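Local coordinates for protein methyltransferase (Pyrococcus horikoshii, PDB 1IXK) that probably methylates cytidine in RNA at carbon 5, with S-adenosyl-L-methionine as the methyl donor, at residues Q57-R62 / T92-T97; Y135-M140 / L169-F174. All coordinates share one frame; numbering follows the deposited sequence.

Contact 1 of 2, residues Q57-R62 / T92-T97; sequences QDLVKR and TPEFLT
Arg62 and Glu94 meet with their flat groups nearly at right angles, the guanidinium and carboxylate planes 84° apart, so this salt bridge is not the coplanar, bidentate pairing in which each carboxylate oxygen takes its own N-H. Arg62 comes side-on and puts two nitrogens on a single oxygen: its NE lies 3.0 Å from Glu94 OE2, and its NH2 is 2.8 Å from the same OE2. The NE bond uses the anti lone pair of the oxygen, while NH2 arrives from above the carboxylate plane, and neither bond is straight, the N-H...O angle at NE being 133°. A turn at chi3 (51°) in the otherwise extended arginine chain swings the guanidinium edge round to the acid. Glu94 bends too, at chi2, which turns its carboxylate aside so that OE2 faces the Arg62 guanidinium. Its other oxygen, OE1, forms a salt bridge with Lys66, so the two carboxylate oxygens have separate basic partners, and the pair of positive charges would be expected to favour the ionised acid.

Beneath this polar grip, Leu59 adds an apolar touch: its CD2 sits 3.7 Å from Glu94 CG, at the aliphatic part of the acid. Leu59 is buried and also packs on Phe47, Val49 and Ile100. The short helix 93-96 is fixed at its start by an N-cap, Thr92 OG1 accepting from Phe95 N at 3.2 Å. The arrangement is a helix-to-helix salt bridge over a leucine that packs onto an antiparallel sheet, within the N-terminal RsmF-type region of the protein.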
loop_
_atom_site.group_PDB
_atom_site.type_symbol
_atom_site.label_atom_id
_atom_site.label_comp_id
_atom_site.label_asym_id
_atom_site.label_seq_id
_atom_site.Cartn_x
_atom_site.Cartn_y
_atom_site.Cartn_z
ATOM N N GLN A 57 2.390 23.388 4.505
ATOM C CA GLN A 57 1.756 24.702 4.480
ATOM C C GLN A 57 2.284 25.562 3.331
ATOM O O GLN A 57 1.508 26.199 2.616
ATOM C CB GLN A 57 1.994 25.418 5.811
ATOM C CG GLN A 57 0.893 26.388 6.202
ATOM C CD GLN A 57 1.332 27.363 7.279
ATOM O OE1 GLN A 57 2.173 28.231 7.040
ATOM N NE2 GLN A 57 0.770 27.222 8.473
ATOM N N ASP A 58 3.603 25.579 3.154
ATOM C CA ASP A 58 4.213 26.367 2.088
ATOM C C ASP A 58 3.941 25.826 0.688
ATOM O O ASP A 58 3.668 26.596 -0.237
ATOM C CB ASP A 58 5.729 26.478 2.292
ATOM C CG ASP A 58 6.094 27.358 3.470
ATOM O OD1 ASP A 58 5.367 28.342 3.722
ATOM O OD2 ASP A 58 7.112 27.077 4.139
ATOM N N LEU A 59 4.026 24.509 0.525
ATOM C CA LEU A 59 3.785 23.896 -0.775
ATOM C C LEU A 59 2.353 24.155 -1.226
ATOM O O LEU A 59 2.109 24.483 -2.391
ATOM C CB LEU A 59 4.059 22.387 -0.711
ATOM C CG LEU A 59 3.906 21.555 -1.993
ATOM C CD1 LEU A 59 2.433 21.403 -2.349
ATOM C CD2 LEU A 59 4.670 22.209 -3.133
ATOM N N VAL A 60 1.407 24.007 -0.306
ATOM C CA VAL A 60 0.001 24.226 -0.621
ATOM C C VAL A 60 -0.259 25.648 -1.108
ATOM O O VAL A 60 -1.006 25.856 -2.061
ATOM C CB VAL A 60 -0.897 23.944 0.601
ATOM C CG1 VAL A 60 -2.309 24.458 0.345
ATOM C CG2 VAL A 60 -0.926 22.441 0.882
ATOM N N LYS A 61 0.351 26.626 -0.448
ATOM C CA LYS A 61 0.163 28.017 -0.847
ATOM C C LYS A 61 0.716 28.245 -2.251
ATOM O O LYS A 61 0.103 28.935 -3.064
ATOM C CB LYS A 61 0.844 28.952 0.150
ATOM C CG LYS A 61 0.211 28.914 1.530
ATOM C CD LYS A 61 1.026 29.707 2.539
ATOM C CE LYS A 61 0.434 29.587 3.933
ATOM N NZ LYS A 61 1.323 30.210 4.948
ATOM N N ARG A 62 1.866 27.646 -2.539
ATOM C CA ARG A 62 2.487 27.788 -3.850
ATOM C C ARG A 62 1.633 27.212 -4.975
ATOM O O ARG A 62 1.480 27.836 -6.025
ATOM C CB ARG A 62 3.862 27.120 -3.863
ATOM C CG ARG A 62 4.922 27.865 -3.072
ATOM C CD ARG A 62 6.272 27.154 -3.128
ATOM N NE ARG A 62 6.684 26.843 -4.497
ATOM C CZ ARG A 62 7.928 26.530 -4.849
ATOM N NH1 ARG A 62 8.888 26.488 -3.931
ATOM N NH2 ARG A 62 8.215 26.254 -6.115
ATOM N N THR A 92 5.007 21.377 -13.351
ATOM C CA THR A 92 5.301 22.440 -12.392
ATOM C C THR A 92 6.717 22.341 -11.842
ATOM O O THR A 92 7.300 21.258 -11.795
ATOM C CB THR A 92 4.353 22.382 -11.187
ATOM O OG1 THR A 92 4.550 21.144 -10.491
ATOM C CG2 THR A 92 2.906 22.481 -11.636
ATOM N N PRO A 93 7.292 23.482 -11.422
ATOM C CA PRO A 93 8.647 23.495 -10.867
ATOM C C PRO A 93 8.646 22.675 -9.575
ATOM O O PRO A 93 9.645 22.049 -9.222
ATOM C CB PRO A 93 8.898 24.979 -10.602
ATOM C CG PRO A 93 8.058 25.656 -11.636
ATOM C CD PRO A 93 6.783 24.854 -11.589
ATOM N N GLU A 94 7.510 22.695 -8.879
ATOM C CA GLU A 94 7.343 21.955 -7.631
ATOM C C GLU A 94 7.673 20.480 -7.853
ATOM O O GLU A 94 8.429 19.878 -7.094
ATOM C CB GLU A 94 5.899 22.064 -7.126
ATOM C CG GLU A 94 5.500 23.405 -6.509
ATOM C CD GLU A 94 5.500 24.553 -7.503
ATOM O OE1 GLU A 94 5.299 24.304 -8.710
ATOM O OE2 GLU A 94 5.685 25.711 -7.070
ATOM N N PHE A 95 7.097 19.904 -8.902
ATOM C CA PHE A 95 7.331 18.502 -9.218
ATOM C C PHE A 95 8.732 18.250 -9.767
ATOM O O PHE A 95 9.392 17.281 -9.390
ATOM C CB PHE A 95 6.289 18.009 -10.229
ATOM C CG PHE A 95 6.547 16.615 -10.727
ATOM C CD1 PHE A 95 7.309 16.399 -11.875
ATOM C CD2 PHE A 95 6.070 15.515 -10.025
ATOM C CE1 PHE A 95 7.591 15.109 -12.310
ATOM C CE2 PHE A 95 6.348 14.217 -10.453
ATOM C CZ PHE A 95 7.111 14.015 -11.598
ATOM N N LEU A 96 9.186 19.128 -10.655
ATOM C CA LEU A 96 10.498 18.979 -11.269
ATOM C C LEU A 96 11.669 19.173 -10.304
ATOM O O LEU A 96 12.763 18.667 -10.546
ATOM C CB LEU A 96 10.624 19.942 -12.457
ATOM C CG LEU A 96 9.655 19.687 -13.621
ATOM C CD1 LEU A 96 9.767 20.803 -14.649
ATOM C CD2 LEU A 96 9.965 18.342 -14.260
ATOM N N THR A 97 11.450 19.898 -9.212
ATOM C CA THR A 97 12.524 20.118 -8.250
ATOM C C THR A 97 12.377 19.238 -7.006
ATOM O O THR A 97 13.041 19.459 -5.994
ATOM C CB THR A 97 12.612 21.608 -7.827
ATOM O OG1 THR A 97 11.383 22.022 -7.220
ATOM C CG2 THR A 97 12.890 22.486 -9.045
#

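Contact 2 of 2, residues Y135-M140 / L169-F174; sequences YLAQLM and LNVILF
Asn170 holds its CG between its own backbone N and carbonyl carbon (chi1 65°), and with chi2 near -12° this lays the amide against helix 131-139 just where strand 171-174 is about to begin. The two ends of the amide then meet Ala137 on the helix and Met140 just past its end, three residues on. OD1 rests on the methyl of Ala137, 3.4 Å from its CB, and ND2 lies 3.9 Å from CB of the selenomethionine Met140. Neither touch is a hydrogen bond. ND2 donates instead to the backbone O of Asp143, in the turn leading to strand 145-149, whereas OD1 is buried here with no polar partner in the model. With an alanine here the amide is gone, and the Asp143 carbonyl would probably be left without this donor, with a gap beside Ala137 and Met140.

At the first residue of the strand, Val171 CG2 makes a looser apolar approach to Ala137 CB at 4.4 Å. The small alanine lets the backbones come close, with CA of Ala137 only 6.6 Å from CA of Asn170. The Val171 side chain also packs on Leu163 and lies about 7 Å from that of Pro129, predicted to bind S-adenosyl-L-methionine. Strand 145-149, helix 153-166 and parallel strand 171-174 form a beta-alpha-beta unit of the Rossmann-like class I methyltransferase sheet.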
loop_
_atom_site.group_PDB
_atom_site.type_symbol
_atom_site.label_atom_id
_atom_site.label_comp_id
_atom_site.label_asym_id
_atom_site.label_seq_id
_atom_site.Cartn_x
_atom_site.Cartn_y
_atom_site.Cartn_z
ATOM N N TYR A 135 8.730 7.922 0.941
ATOM C CA TYR A 135 7.822 8.439 1.961
ATOM C C TYR A 135 8.428 8.066 3.316
ATOM O O TYR A 135 8.476 8.890 4.237
ATOM C CB TYR A 135 6.418 7.830 1.809
ATOM C CG TYR A 135 5.298 8.676 2.400
ATOM C CD1 TYR A 135 3.981 8.517 1.966
ATOM C CD2 TYR A 135 5.557 9.657 3.367
ATOM C CE1 TYR A 135 2.948 9.314 2.468
ATOM C CE2 TYR A 135 4.527 10.461 3.880
ATOM C CZ TYR A 135 3.225 10.282 3.420
ATOM O OH TYR A 135 2.197 11.071 3.900
ATOM N N LEU A 136 8.904 6.827 3.435
ATOM C CA LEU A 136 9.531 6.375 4.677
ATOM C C LEU A 136 10.697 7.302 5.006
ATOM O O LEU A 136 10.890 7.688 6.161
ATOM C CB LEU A 136 10.066 4.941 4.543
ATOM C CG LEU A 136 9.075 3.809 4.274
ATOM C CD1 LEU A 136 9.846 2.521 3.996
ATOM C CD2 LEU A 136 8.128 3.630 5.464
ATOM N N ALA A 137 11.467 7.658 3.983
ATOM C CA ALA A 137 12.616 8.534 4.164
ATOM C C ALA A 137 12.266 9.904 4.741
ATOM O O ALA A 137 12.957 10.387 5.639
ATOM C CB ALA A 137 13.366 8.706 2.836
ATOM N N GLN A 138 11.212 10.543 4.241
ATOM C CA GLN A 138 10.871 11.860 4.766
ATOM C C GLN A 138 10.272 11.754 6.165
ATOM O O GLN A 138 10.463 12.638 6.999
ATOM C CB GLN A 138 9.945 12.628 3.800
ATOM C CG GLN A 138 8.535 12.095 3.617
ATOM C CD GLN A 138 7.747 12.909 2.596
ATOM O OE1 GLN A 138 8.039 12.878 1.398
ATOM N NE2 GLN A 138 6.750 13.649 3.070
ATOM N N LEU A 139 9.580 10.656 6.444
ATOM C CA LEU A 139 9.003 10.463 7.768
ATOM C C LEU A 139 10.140 10.270 8.771
ATOM O O LEU A 139 10.016 10.628 9.945
ATOM C CB LEU A 139 8.064 9.248 7.767
ATOM C CG LEU A 139 6.732 9.438 7.023
ATOM C CD1 LEU A 139 6.036 8.091 6.840
ATOM C CD2 LEU A 139 5.841 10.395 7.803
HETATM N N MSE A 140 11.255 9.722 8.295
HETATM C CA MSE A 140 12.427 9.490 9.136
HETATM C C MSE A 140 13.345 10.717 9.132
HETATM O O MSE A 140 14.390 10.726 9.781
HETATM C CB MSE A 140 13.192 8.250 8.637
HETATM C CG MSE A 140 12.377 6.947 8.717
HETATM SE SE MSE A 140 13.067 5.534 7.778
HETATM C CE MSE A 140 14.368 5.065 8.822
ATOM N N LEU A 169 18.571 10.811 1.507
ATOM C CA LEU A 169 19.947 10.410 1.789
ATOM C C LEU A 169 20.131 9.145 2.621
ATOM O O LEU A 169 21.263 8.691 2.805
ATOM C CB LEU A 169 20.663 11.556 2.518
ATOM C CG LEU A 169 20.625 12.940 1.859
ATOM C CD1 LEU A 169 21.172 13.991 2.816
ATOM C CD2 LEU A 169 21.432 12.902 0.575
ATOM N N ASN A 170 19.039 8.568 3.113
ATOM C CA ASN A 170 19.149 7.402 3.987
ATOM C C ASN A 170 18.694 6.054 3.439
ATOM O O ASN A 170 18.448 5.127 4.215
ATOM C CB ASN A 170 18.393 7.692 5.284
ATOM C CG ASN A 170 16.910 7.866 5.055
ATOM O OD1 ASN A 170 16.461 7.990 3.913
ATOM N ND2 ASN A 170 16.137 7.887 6.137
ATOM N N VAL A 171 18.593 5.928 2.119
ATOM C CA VAL A 171 18.158 4.664 1.525
ATOM C C VAL A 171 19.327 3.906 0.915
ATOM O O VAL A 171 20.222 4.504 0.314
ATOM C CB VAL A 171 17.094 4.887 0.418
ATOM C CG1 VAL A 171 16.678 3.545 -0.198
ATOM C CG2 VAL A 171 15.876 5.594 0.993
ATOM N N ILE A 172 19.326 2.589 1.097
ATOM C CA ILE A 172 20.354 1.723 0.530
ATOM C C ILE A 172 19.608 0.761 -0.391
ATOM O O ILE A 172 18.693 0.061 0.050
ATOM C CB ILE A 172 21.095 0.912 1.619
ATOM C CG1 ILE A 172 21.841 1.860 2.564
ATOM C CG2 ILE A 172 22.086 -0.051 0.961
ATOM C CD1 ILE A 172 22.633 1.153 3.652
ATOM N N LEU A 173 19.984 0.738 -1.665
ATOM C CA LEU A 173 19.327 -0.122 -2.641
ATOM C C LEU A 173 20.169 -1.321 -3.028
ATOM O O LEU A 173 21.309 -1.168 -3.454
ATOM C CB LEU A 173 18.997 0.671 -3.909
ATOM C CG LEU A 173 18.032 1.849 -3.794
ATOM C CD1 LEU A 173 18.023 2.625 -5.114
ATOM C CD2 LEU A 173 16.649 1.348 -3.447
ATOM N N PHE A 174 19.600 -2.514 -2.890
ATOM C CA PHE A 174 20.308 -3.736 -3.251
ATOM C C PHE A 174 19.690 -4.374 -4.487
ATOM O O PHE A 174 18.471 -4.384 -4.648
ATOM C CB PHE A 174 20.266 -4.745 -2.102
ATOM C CG PHE A 174 21.015 -4.309 -0.881
ATOM C CD1 PHE A 174 22.218 -3.618 -0.993
ATOM C CD2 PHE A 174 20.540 -4.628 0.387
ATOM C CE1 PHE A 174 22.939 -3.252 0.137
ATOM C CE2 PHE A 174 21.254 -4.266 1.525
ATOM C CZ PHE A 174 22.457 -3.577 1.399
#

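In the fold
Contact 1 closes before contact 2 opens along the chain, and the two lie in different family regions. Their centres are 21 Å apart and their nearest atoms about 10 Å apart, so they do not touch. Contact 1 joins helices 56-65 and 93-96 beside the four-stranded antiparallel sheet, whereas contact 2 sets helix 131-139 against strand 171-174 of the larger mixed sheet. A bridge between the two regions runs through Gln138, on the helix of contact 2, which hydrogen-bonds to Arg48 and Val49 of strand 46-49; Leu59 of contact 1 packs on that same strand. These bonds tie the N-terminal region directly to the helix of the probable cofactor-binding domain.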